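Local atomic coordinates of D-glyceraldehyde dehydrogenase (NADP(+)) (Thermoplasma acidophilum, PDB entry 5IZD), a protein that oxidises glyceraldehyde to glycerate with NADP+ as the hydride acceptor, a step of the non-phosphorylated Entner-Doudoroff pathway. Residues 46-51 with 197-202; 50-55 with 166-171; 171-174 with 180-183; 211-216 with 231-236. All blocks are in the same frame, centred on the assembly; numbering follows the deposited sequence.

How the contacts relate
The four contacts lie in the coenzyme-binding domain and follow its chain from helix 39-77 to the adenine of NADP. Contacts 1 and 2, with centres 7 Å apart, set overlapping parts of that helix against strands 198-200 and 168-172, which are neighbours in one sheet. Strand 168-172 runs on into contact 3, whose centre is 18 Å from that of contact 2; there its end meets helix 178-190 and reaches the adenosine 2'-phosphate. Contact 4, with its centre 19 Å from that of contact 3, pairs helices 205-214 and 227-236 at the adenine. Contacts 3 and 4 thus touch the same coenzyme, whereas contacts 1 and 2 pack the sheet farther from it.

Contact 1: 46-51 with 197-202; sequences IDAAED and VLNFIT
N199 lays its carboxamide against two consecutive alanines of helix 39-77, and this one side chain carries the contact. Its OD1 approaches A48 CB to 3.7 Å, while ND2 lies beside the next residue, 4.0 Å from A49 CB. With CG anti to the carbonyl carbon and beside the backbone N (chi1 -52°), the amide leaves strand 198-200 toward the helix. The two methyl groups are small enough to let the chain come close to the helix at the start of the strand: the CA atoms of A49 and V197, the residue just before it, are 5.5 Å apart. Both alanines and N199 are buried, and the packing continues where V197 touches A52 and I201 touches A45 on the same helix. The sheet's other side is served by L198 and F200, which pack on helix 178-190. The outer side of helix 39-77 is looser and more polar: D47 and E50, partly exposed, each form a salt bridge with K217. Strand 198-200 is itself fixed as a parallel neighbour of strand 168-172, N199 bonding through its backbone to V169 and L171. The alanines offer the carboxamide carbon surface, and its polar ends are satisfied by other backbone groups: OD1 accepts from D8 N, and ND2 donates to G196 O and weakly to V169 O. These bonds fix which end of the amide is oxygen, implying that N199 ties together the loop before its strand, the neighbouring strand and the N-terminal segment, while its contact with the helix is one of shape alone.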
# COMPACT_ATOMS: atom_id res chain seq x y z
N ILE A 46 -22.62 15.88 -21.73
CA ILE A 46 -21.88 14.63 -21.75
C ILE A 46 -20.92 14.56 -22.92
O ILE A 46 -19.78 14.14 -22.76
CB ILE A 46 -22.83 13.40 -21.71
CG1 ILE A 46 -23.44 13.26 -20.32
CG2 ILE A 46 -22.09 12.11 -22.08
CD1 ILE A 46 -24.64 12.35 -20.30
N ASP A 47 -21.38 14.95 -24.10
CA ASP A 47 -20.51 15.15 -25.31
C ASP A 47 -19.32 16.11 -25.12
O ASP A 47 -18.20 15.77 -25.50
CB ASP A 47 -21.31 15.53 -26.56
CG ASP A 47 -22.20 14.39 -27.06
OD1 ASP A 47 -22.17 13.23 -26.57
OD2 ASP A 47 -23.00 14.63 -27.95
N ALA A 48 -19.54 17.24 -24.48
CA ALA A 48 -18.41 18.11 -24.09
C ALA A 48 -17.40 17.39 -23.13
O ALA A 48 -16.20 17.47 -23.32
CB ALA A 48 -18.90 19.39 -23.47
N ALA A 49 -17.90 16.69 -22.11
CA ALA A 49 -17.05 15.89 -21.25
C ALA A 49 -16.26 14.84 -22.04
O ALA A 49 -15.06 14.67 -21.80
CB ALA A 49 -17.88 15.24 -20.15
N GLU A 50 -16.90 14.14 -22.97
CA GLU A 50 -16.15 13.18 -23.81
C GLU A 50 -15.03 13.84 -24.62
O GLU A 50 -13.90 13.36 -24.68
CB GLU A 50 -17.07 12.44 -24.78
CG GLU A 50 -16.38 11.35 -25.59
CD GLU A 50 -17.34 10.61 -26.51
OE1 GLU A 50 -18.11 11.28 -27.20
OE2 GLU A 50 -17.39 9.36 -26.54
N ASP A 51 -15.36 14.93 -25.29
CA ASP A 51 -14.39 15.60 -26.12
C ASP A 51 -13.26 16.27 -25.31
O ASP A 51 -12.17 16.37 -25.80
CB ASP A 51 -15.08 16.62 -27.05
CG ASP A 51 -16.12 15.95 -28.03
OD1 ASP A 51 -16.08 14.72 -28.30
OD2 ASP A 51 -16.99 16.70 -28.53
N VAL A 197 -14.46 20.12 -19.37
CA VAL A 197 -13.98 19.29 -18.25
C VAL A 197 -15.01 19.24 -17.14
O VAL A 197 -15.14 18.22 -16.47
CB VAL A 197 -12.62 19.77 -17.72
CG1 VAL A 197 -12.18 19.00 -16.44
CG2 VAL A 197 -11.59 19.57 -18.80
N LEU A 198 -15.73 20.33 -16.94
CA LEU A 198 -16.72 20.46 -15.90
C LEU A 198 -17.99 21.06 -16.48
O LEU A 198 -17.96 22.16 -16.98
CB LEU A 198 -16.21 21.37 -14.78
CG LEU A 198 -17.18 21.58 -13.60
CD1 LEU A 198 -17.58 20.26 -12.98
CD2 LEU A 198 -16.53 22.45 -12.55
N ASN A 199 -19.10 20.34 -16.37
CA ASN A 199 -20.40 20.80 -16.86
C ASN A 199 -21.43 20.73 -15.73
O ASN A 199 -21.39 19.81 -14.91
CB ASN A 199 -20.87 19.97 -18.05
CG ASN A 199 -19.82 19.90 -19.15
OD1 ASN A 199 -19.82 20.72 -20.09
ND2 ASN A 199 -18.90 18.97 -19.03
N PHE A 200 -22.39 21.67 -15.77
CA PHE A 200 -23.34 21.92 -14.70
C PHE A 200 -24.72 21.92 -15.31
O PHE A 200 -25.04 22.76 -16.18
CB PHE A 200 -23.06 23.28 -14.06
CG PHE A 200 -23.98 23.64 -12.91
CD1 PHE A 200 -23.93 22.94 -11.71
CD2 PHE A 200 -24.90 24.66 -13.02
CE1 PHE A 200 -24.75 23.29 -10.64
CE2 PHE A 200 -25.74 25.01 -11.95
CZ PHE A 200 -25.66 24.30 -10.75
N ILE A 201 -25.53 20.97 -14.85
CA ILE A 201 -26.86 20.72 -15.37
C ILE A 201 -27.83 20.68 -14.18
O ILE A 201 -27.66 19.86 -13.25
CB ILE A 201 -26.91 19.37 -16.09
CG1 ILE A 201 -26.22 19.44 -17.44
CG2 ILE A 201 -28.35 18.90 -16.29
CD1 ILE A 201 -26.98 20.24 -18.48
N THR A 202 -28.85 21.53 -14.22
CA THR A 202 -29.89 21.53 -13.22
C THR A 202 -31.17 21.06 -13.93
O THR A 202 -31.32 21.19 -15.15
CB THR A 202 -30.15 22.96 -12.60
OG1 THR A 202 -30.45 23.92 -13.62
CG2 THR A 202 -28.93 23.43 -11.75

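Contact 2: 50-55 with 166-171; sequences EDAFWA and GNTVVL
T168 points its methyl group at the backbone of helix 39-77, where CG2 comes to 3.7 Å from F53 CA and 4.3 Å from A52 CB. The threonine torsion separates its two branches: CG2 is anti to the carbonyl carbon, and OG1 (chi1 55°), in the crowded position between the backbone N and that carbonyl, bonds to A49 O one turn earlier in the helix. F53 turns its ring past this methyl toward the loop before the strand. Ring atom CE1 lies 3.6 Å from G166 O, with the oxygen approaching obliquely. G166, at positive phi, closes helix 153-164 in a Schellman motif, so F53 packs on the helix-to-strand turn of an alpha/beta unit in the Rossmann-like coenzyme domain. On the strand side, T168 and V170 bond through their backbones to strand 130-145. F53 also meets the side chain of its own neighbour: its CE2 stands 3.7 Å above the W54 ring plane, over the ring centre, while W54 NE1 lies at the edge of the F53 ring and in its plane. Beyond them, R429 of the second subunit packs on F53, and E426 of that subunit packs on W54.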
# COMPACT_ATOMS: atom_id res chain seq x y z
N GLU A 50 -16.90 14.14 -22.97
CA GLU A 50 -16.15 13.18 -23.81
C GLU A 50 -15.03 13.84 -24.62
O GLU A 50 -13.90 13.36 -24.68
CB GLU A 50 -17.07 12.44 -24.78
CG GLU A 50 -16.38 11.35 -25.59
CD GLU A 50 -17.34 10.61 -26.51
OE1 GLU A 50 -18.11 11.28 -27.20
OE2 GLU A 50 -17.39 9.36 -26.54
N ASP A 51 -15.36 14.93 -25.29
CA ASP A 51 -14.39 15.60 -26.12
C ASP A 51 -13.26 16.27 -25.31
O ASP A 51 -12.17 16.37 -25.80
CB ASP A 51 -15.08 16.62 -27.05
CG ASP A 51 -16.12 15.95 -28.03
OD1 ASP A 51 -16.08 14.72 -28.30
OD2 ASP A 51 -16.99 16.70 -28.53
N ALA A 52 -13.48 16.67 -24.07
CA ALA A 52 -12.41 17.22 -23.27
C ALA A 52 -11.51 16.13 -22.60
O ALA A 52 -10.46 16.46 -22.09
CB ALA A 52 -13.00 18.14 -22.21
N PHE A 53 -11.92 14.86 -22.62
CA PHE A 53 -11.33 13.82 -21.78
C PHE A 53 -9.83 13.62 -21.99
O PHE A 53 -9.08 13.73 -21.03
CB PHE A 53 -12.06 12.46 -21.87
CG PHE A 53 -11.30 11.32 -21.19
CD1 PHE A 53 -11.20 11.29 -19.81
CD2 PHE A 53 -10.61 10.35 -21.92
CE1 PHE A 53 -10.46 10.31 -19.17
CE2 PHE A 53 -9.88 9.35 -21.27
CZ PHE A 53 -9.80 9.33 -19.89
N TRP A 54 -9.41 13.43 -23.24
CA TRP A 54 -7.99 13.10 -23.50
C TRP A 54 -6.96 14.16 -23.10
O TRP A 54 -5.95 13.86 -22.45
CB TRP A 54 -7.75 12.59 -24.94
CG TRP A 54 -8.11 11.17 -25.00
CD1 TRP A 54 -9.20 10.62 -25.62
CD2 TRP A 54 -7.43 10.10 -24.32
NE1 TRP A 54 -9.21 9.25 -25.40
CE2 TRP A 54 -8.15 8.90 -24.60
CE3 TRP A 54 -6.30 10.04 -23.49
CZ2 TRP A 54 -7.76 7.65 -24.11
CZ3 TRP A 54 -5.91 8.79 -22.98
CH2 TRP A 54 -6.64 7.61 -23.30
N ALA A 55 -7.26 15.38 -23.42
CA ALA A 55 -6.45 16.54 -23.04
C ALA A 55 -6.46 16.85 -21.53
O ALA A 55 -5.46 17.37 -21.01
CB ALA A 55 -6.97 17.79 -23.78
N GLY A 166 -8.29 12.95 -13.10
CA GLY A 166 -8.28 13.08 -14.56
C GLY A 166 -9.60 12.74 -15.25
O GLY A 166 -9.59 12.57 -16.45
N ASN A 167 -10.71 12.63 -14.51
CA ASN A 167 -12.00 12.40 -15.09
C ASN A 167 -12.60 13.74 -15.45
O ASN A 167 -12.27 14.74 -14.82
CB ASN A 167 -12.96 11.71 -14.15
CG ASN A 167 -12.47 10.34 -13.70
OD1 ASN A 167 -12.68 9.32 -14.39
ND2 ASN A 167 -11.82 10.29 -12.51
N THR A 168 -13.48 13.74 -16.44
CA THR A 168 -14.27 14.94 -16.78
C THR A 168 -15.60 14.74 -16.11
O THR A 168 -15.95 13.58 -15.76
CB THR A 168 -14.46 15.12 -18.28
OG1 THR A 168 -15.02 13.94 -18.81
CG2 THR A 168 -13.12 15.37 -18.93
N VAL A 169 -16.33 15.83 -15.89
CA VAL A 169 -17.44 15.80 -14.96
C VAL A 169 -18.68 16.55 -15.49
O VAL A 169 -18.57 17.67 -16.01
CB VAL A 169 -17.08 16.42 -13.58
CG1 VAL A 169 -18.30 16.47 -12.66
CG2 VAL A 169 -15.91 15.74 -12.93
N VAL A 170 -19.83 15.89 -15.34
CA VAL A 170 -21.19 16.48 -15.43
C VAL A 170 -21.88 16.41 -14.04
O VAL A 170 -22.20 15.30 -13.53
CB VAL A 170 -22.07 15.76 -16.46
CG1 VAL A 170 -23.44 16.41 -16.56
CG2 VAL A 170 -21.39 15.70 -17.83
N LEU A 171 -22.07 17.59 -13.44
CA LEU A 171 -22.71 17.76 -12.14
C LEU A 171 -24.22 18.16 -12.26
O LEU A 171 -24.55 19.13 -12.97
CB LEU A 171 -21.94 18.81 -11.30
CG LEU A 171 -22.56 19.28 -9.97
CD1 LEU A 171 -22.51 18.20 -8.88
CD2 LEU A 171 -21.81 20.48 -9.45

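Contact 3: 171-174 with 180-183; sequences LKPS and SAEW. With NAP (NADP nicotinamide-adenine-dinucleotide phosphate), chain I.
The turn out of strand 168-172 into helix 178-190 belongs to the coenzyme pocket, and its residues divide between packing and binding. L171 and P173 point toward the helix and K172 away from it, its long chain then reaching NADP. On the packing side a single methyl does the touching: A181 CB meets P173 CB at 3.7 Å and L171 CD2 at 4.3 Å, with the proline ring laid beside the methyl through CB and CG. F200 of the adjacent strand touches all three of these residues and completes a small apolar cluster. On the coenzyme side the K172 chain starts with CG anti to the backbone N (chi1 179°), then bends at chi2 and chi4 to bring its ammonium group to the 2' side of the ribose. There NZ donates to two atoms of the 2'-phosphate group, the ester oxygen O2B of NADP at 3.0 Å and O1X at 3.1 Å. A very short approach of K172 NZ to P173 O makes the exact placing of the amine somewhat doubtful. With a methionine in place of K172, the 2'-phosphate would probably lose this positive partner and the adenosine ribose be held less firmly. S174 follows, its CA 3.4 Å from O2X of the phosphate; its OG bonds to D176 N, as in an ST turn, and S175 OG also bonds to the coenzyme. Strand, turn and helix form the first half of the beta-alpha-beta unit completed by strand 198-200, and a lysine at the strand end beside the ribose phosphate is in keeping with an NADP-dependent aldehyde dehydrogenase.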
# COMPACT_ATOMS: atom_id res chain seq x y z
N LEU A 171 -22.07 17.59 -13.44
CA LEU A 171 -22.71 17.76 -12.14
C LEU A 171 -24.22 18.16 -12.26
O LEU A 171 -24.55 19.13 -12.97
CB LEU A 171 -21.94 18.81 -11.30
CG LEU A 171 -22.56 19.28 -9.97
CD1 LEU A 171 -22.51 18.20 -8.88
CD2 LEU A 171 -21.81 20.48 -9.45
N LYS A 172 -25.09 17.49 -11.53
CA LYS A 172 -26.49 17.82 -11.42
C LYS A 172 -26.83 17.83 -9.93
O LYS A 172 -26.85 16.80 -9.30
CB LYS A 172 -27.40 16.90 -12.19
CG LYS A 172 -28.88 17.22 -12.06
CD LYS A 172 -29.60 16.22 -11.19
CE LYS A 172 -31.04 16.56 -10.88
NZ LYS A 172 -31.15 17.55 -9.81
N PRO A 173 -27.06 19.01 -9.37
CA PRO A 173 -27.35 19.11 -7.96
C PRO A 173 -28.81 18.90 -7.65
O PRO A 173 -29.63 18.73 -8.50
CB PRO A 173 -26.94 20.52 -7.64
CG PRO A 173 -27.32 21.27 -8.88
CD PRO A 173 -27.02 20.33 -10.01
N SER A 174 -29.11 18.87 -6.38
CA SER A 174 -30.47 18.70 -5.93
C SER A 174 -31.30 19.88 -6.43
O SER A 174 -30.82 21.05 -6.45
CB SER A 174 -30.56 18.66 -4.41
OG SER A 174 -31.87 18.95 -3.99
N SER A 180 -25.74 26.90 -4.40
CA SER A 180 -24.42 26.67 -3.81
C SER A 180 -23.54 25.88 -4.79
O SER A 180 -22.35 26.15 -4.94
CB SER A 180 -24.56 26.04 -2.40
OG SER A 180 -25.26 24.83 -2.47
N ALA A 181 -24.15 24.98 -5.55
CA ALA A 181 -23.41 24.18 -6.52
C ALA A 181 -22.91 25.09 -7.65
O ALA A 181 -21.77 25.02 -8.07
CB ALA A 181 -24.30 23.10 -7.07
N GLU A 182 -23.80 25.95 -8.13
CA GLU A 182 -23.48 26.84 -9.22
C GLU A 182 -22.34 27.71 -8.81
O GLU A 182 -21.50 28.00 -9.61
CB GLU A 182 -24.63 27.77 -9.58
CG GLU A 182 -24.41 28.44 -10.93
CD GLU A 182 -25.00 29.79 -11.06
OE1 GLU A 182 -24.89 30.57 -10.07
OE2 GLU A 182 -25.57 30.09 -12.15
N TRP A 183 -22.39 28.20 -7.59
CA TRP A 183 -21.35 29.12 -7.12
C TRP A 183 -19.94 28.42 -7.06
O TRP A 183 -18.92 28.99 -7.52
CB TRP A 183 -21.77 29.71 -5.79
CG TRP A 183 -20.85 30.74 -5.22
CD1 TRP A 183 -21.00 32.08 -5.33
CD2 TRP A 183 -19.63 30.52 -4.45
NE1 TRP A 183 -19.97 32.72 -4.67
CE2 TRP A 183 -19.14 31.79 -4.09
CE3 TRP A 183 -18.95 29.39 -4.00
CZ2 TRP A 183 -17.97 31.96 -3.34
CZ3 TRP A 183 -17.77 29.54 -3.22
CH2 TRP A 183 -17.29 30.83 -2.92
PA NAP I . -32.72 12.16 -3.58
O1A NAP I . -34.02 12.05 -4.31
O2A NAP I . -31.96 10.88 -3.27
O5B NAP I . -31.76 13.20 -4.40
C5B NAP I . -30.33 13.06 -4.54
C4B NAP I . -29.88 13.49 -5.95
O4B NAP I . -30.34 12.53 -6.92
C3B NAP I . -30.49 14.83 -6.39
O3B NAP I . -29.56 15.52 -7.26
C2B NAP I . -31.71 14.40 -7.16
O2B NAP I . -32.24 15.41 -8.01
C1B NAP I . -31.18 13.21 -7.90
N9A NAP I . -32.19 12.29 -8.44
C8A NAP I . -33.48 12.13 -8.06
N7A NAP I . -34.10 11.22 -8.78
C5A NAP I . -33.12 10.74 -9.66
C6A NAP I . -33.13 9.77 -10.66
N6A NAP I . -34.22 9.05 -10.95
N1A NAP I . -32.00 9.54 -11.34
C2A NAP I . -30.91 10.28 -11.07
N3A NAP I . -30.81 11.24 -10.14
C4A NAP I . -31.96 11.41 -9.46
O3 NAP I . -33.01 12.92 -2.22
PN NAP I . -34.38 13.52 -1.62
O1N NAP I . -34.89 14.65 -2.50
O2N NAP I . -34.17 13.95 -0.19
O5D NAP I . -35.38 12.33 -1.68
P2B NAP I . -33.65 16.18 -7.56
O1X NAP I . -33.99 17.13 -8.71
O2X NAP I . -33.38 16.94 -6.35
O3X NAP I . -34.73 15.17 -7.39

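Contact 4: 211-216 with 231-236; sequences YIVEHK and QRIMQK. With NAP (NADP nicotinamide-adenine-dinucleotide phosphate), chain I.
V213 and I233 meet beside the adenine of NADP: V213 CG1 lies 3.9 Å from C2A and 4.1 Å from I233 CG1, the two side chains crossing at about a right angle, and I233 CG1 also approaches C2A. The other valine branch, CG2, presses on K236 CB at 3.5 Å. Cutting V213 back to an alanine would remove both branches and is likely to open a gap beside C2A and leave K236 CB without its neighbour. K236 starts toward V213, but its bent chain leads the ammonium end away and lays CE over one face of the R232 guanidinium, 3.6 Å above the plane and offset toward its edge. That guanidinium, held by a salt bridge to D210, presents its edge to N6A. Farther from the base, E214 runs alongside K236, and a water joins them by donating to E214 OE2 and to K236 O at 2.7 Å. In the next shell L145 and I221 back both V213 and I233 from the sheet, while Q231 and Q235 bond to S238 of the second subunit. The adenine thus sits by an apolar cleft between two helices, the adenine site of the aldehyde dehydrogenase version of the Rossmann fold.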
# COMPACT_ATOMS: atom_id res chain seq x y z
N TYR A 211 -32.29 9.58 -17.40
CA TYR A 211 -31.66 9.78 -18.71
C TYR A 211 -30.15 9.97 -18.59
O TYR A 211 -29.38 9.38 -19.37
CB TYR A 211 -32.34 10.95 -19.43
CG TYR A 211 -31.82 11.14 -20.80
CD1 TYR A 211 -32.28 10.34 -21.87
CD2 TYR A 211 -30.83 12.10 -21.06
CE1 TYR A 211 -31.76 10.49 -23.16
CE2 TYR A 211 -30.31 12.27 -22.36
CZ TYR A 211 -30.77 11.46 -23.41
OH TYR A 211 -30.24 11.63 -24.68
N ILE A 212 -29.74 10.78 -17.61
CA ILE A 212 -28.32 11.03 -17.35
C ILE A 212 -27.62 9.73 -16.94
O ILE A 212 -26.55 9.39 -17.45
CB ILE A 212 -28.07 12.07 -16.21
CG1 ILE A 212 -28.73 13.42 -16.47
CG2 ILE A 212 -26.60 12.44 -16.12
CD1 ILE A 212 -28.89 14.29 -15.22
N VAL A 213 -28.23 8.99 -16.03
CA VAL A 213 -27.55 7.82 -15.48
C VAL A 213 -27.42 6.67 -16.47
O VAL A 213 -26.41 6.00 -16.45
CB VAL A 213 -28.13 7.31 -14.17
CG1 VAL A 213 -28.19 8.42 -13.12
CG2 VAL A 213 -29.49 6.70 -14.35
N GLU A 214 -28.42 6.42 -17.30
CA GLU A 214 -28.30 5.29 -18.26
C GLU A 214 -27.56 5.56 -19.61
O GLU A 214 -27.39 4.65 -20.39
CB GLU A 214 -29.66 4.68 -18.51
CG GLU A 214 -30.60 5.58 -19.24
CD GLU A 214 -32.03 5.08 -19.23
OE1 GLU A 214 -32.83 5.67 -19.98
OE2 GLU A 214 -32.36 4.08 -18.53
N HIS A 215 -27.09 6.78 -19.84
CA HIS A 215 -26.49 7.25 -21.09
C HIS A 215 -25.26 6.39 -21.49
O HIS A 215 -24.41 6.15 -20.65
CB HIS A 215 -26.06 8.71 -20.90
CG HIS A 215 -25.79 9.45 -22.17
ND1 HIS A 215 -24.63 9.28 -22.89
CD2 HIS A 215 -26.50 10.40 -22.83
CE1 HIS A 215 -24.64 10.06 -23.95
NE2 HIS A 215 -25.76 10.76 -23.94
N LYS A 216 -25.18 5.99 -22.75
CA LYS A 216 -24.17 5.03 -23.25
C LYS A 216 -22.72 5.44 -22.94
O LYS A 216 -21.84 4.57 -22.79
CB LYS A 216 -24.33 4.75 -24.77
CG LYS A 216 -25.67 4.11 -25.21
N GLN A 231 -31.32 2.89 -5.35
CA GLN A 231 -31.78 1.62 -5.93
C GLN A 231 -32.16 1.82 -7.40
O GLN A 231 -31.81 1.02 -8.26
CB GLN A 231 -32.95 1.04 -5.18
CG GLN A 231 -32.65 0.66 -3.74
CD GLN A 231 -33.87 0.19 -3.01
OE1 GLN A 231 -34.74 0.98 -2.66
NE2 GLN A 231 -33.96 -1.08 -2.79
N ARG A 232 -32.80 2.94 -7.70
CA ARG A 232 -33.16 3.27 -9.07
C ARG A 232 -31.93 3.51 -9.96
O ARG A 232 -31.88 3.00 -11.08
CB ARG A 232 -34.10 4.46 -9.11
CG ARG A 232 -34.67 4.76 -10.47
CD ARG A 232 -35.92 5.63 -10.43
NE ARG A 232 -36.46 5.88 -11.78
CZ ARG A 232 -37.33 5.09 -12.45
NH1 ARG A 232 -37.80 3.95 -11.92
NH2 ARG A 232 -37.77 5.42 -13.66
N ILE A 233 -30.95 4.24 -9.46
CA ILE A 233 -29.74 4.49 -10.21
C ILE A 233 -29.02 3.16 -10.53
O ILE A 233 -28.57 2.95 -11.66
CB ILE A 233 -28.79 5.44 -9.45
CG1 ILE A 233 -29.36 6.83 -9.47
CG2 ILE A 233 -27.36 5.39 -10.03
CD1 ILE A 233 -28.80 7.74 -8.42
N MET A 234 -28.93 2.29 -9.55
CA MET A 234 -28.33 1.01 -9.76
C MET A 234 -29.05 0.21 -10.82
O MET A 234 -28.41 -0.43 -11.66
CB MET A 234 -28.24 0.22 -8.43
CG MET A 234 -27.37 -0.99 -8.46
SD MET A 234 -27.07 -1.62 -6.78
CE MET A 234 -26.44 -3.23 -7.20
N GLN A 235 -30.38 0.20 -10.80
CA GLN A 235 -31.14 -0.49 -11.85
C GLN A 235 -30.88 0.09 -13.26
O GLN A 235 -30.63 -0.67 -14.20
CB GLN A 235 -32.63 -0.42 -11.57
CG GLN A 235 -33.08 -1.23 -10.36
CD GLN A 235 -34.40 -0.70 -9.83
OE1 GLN A 235 -35.02 0.14 -10.46
NE2 GLN A 235 -34.81 -1.17 -8.65
N LYS A 236 -30.93 1.43 -13.38
CA LYS A 236 -30.71 2.10 -14.67
C LYS A 236 -29.28 1.95 -15.20
O LYS A 236 -29.10 1.74 -16.40
CB LYS A 236 -31.07 3.58 -14.62
CG LYS A 236 -32.51 3.87 -14.28
CD LYS A 236 -33.46 3.11 -15.16
CE LYS A 236 -34.87 3.65 -14.98
NZ LYS A 236 -35.81 2.70 -15.64
PA NAP I . -32.72 12.16 -3.58
O1A NAP I . -34.02 12.05 -4.31
O2A NAP I . -31.96 10.88 -3.27
O5B NAP I . -31.76 13.20 -4.40
C5B NAP I . -30.33 13.06 -4.54
C4B NAP I . -29.88 13.49 -5.95
O4B NAP I . -30.34 12.53 -6.92
C3B NAP I . -30.49 14.83 -6.39
O3B NAP I . -29.56 15.52 -7.26
C2B NAP I . -31.71 14.40 -7.16
O2B NAP I . -32.24 15.41 -8.01
C1B NAP I . -31.18 13.21 -7.90
N9A NAP I . -32.19 12.29 -8.44
C8A NAP I . -33.48 12.13 -8.06
N7A NAP I . -34.10 11.22 -8.78
C5A NAP I . -33.12 10.74 -9.66
C6A NAP I . -33.13 9.77 -10.66
N6A NAP I . -34.22 9.05 -10.95
N1A NAP I . -32.00 9.54 -11.34
C2A NAP I . -30.91 10.28 -11.07
N3A NAP I . -30.81 11.24 -10.14
C4A NAP I . -31.96 11.41 -9.46
O3 NAP I . -33.01 12.92 -2.22
PN NAP I . -34.38 13.52 -1.62
O1N NAP I . -34.89 14.65 -2.50
O2N NAP I . -34.17 13.95 -0.19
O5D NAP I . -35.38 12.33 -1.68
P2B NAP I . -33.65 16.18 -7.56
O1X NAP I . -33.99 17.13 -8.71
O2X NAP I . -33.38 16.94 -6.35
O3X NAP I . -34.73 15.17 -7.39
O HOH W 1 -31.34 1.30 -17.90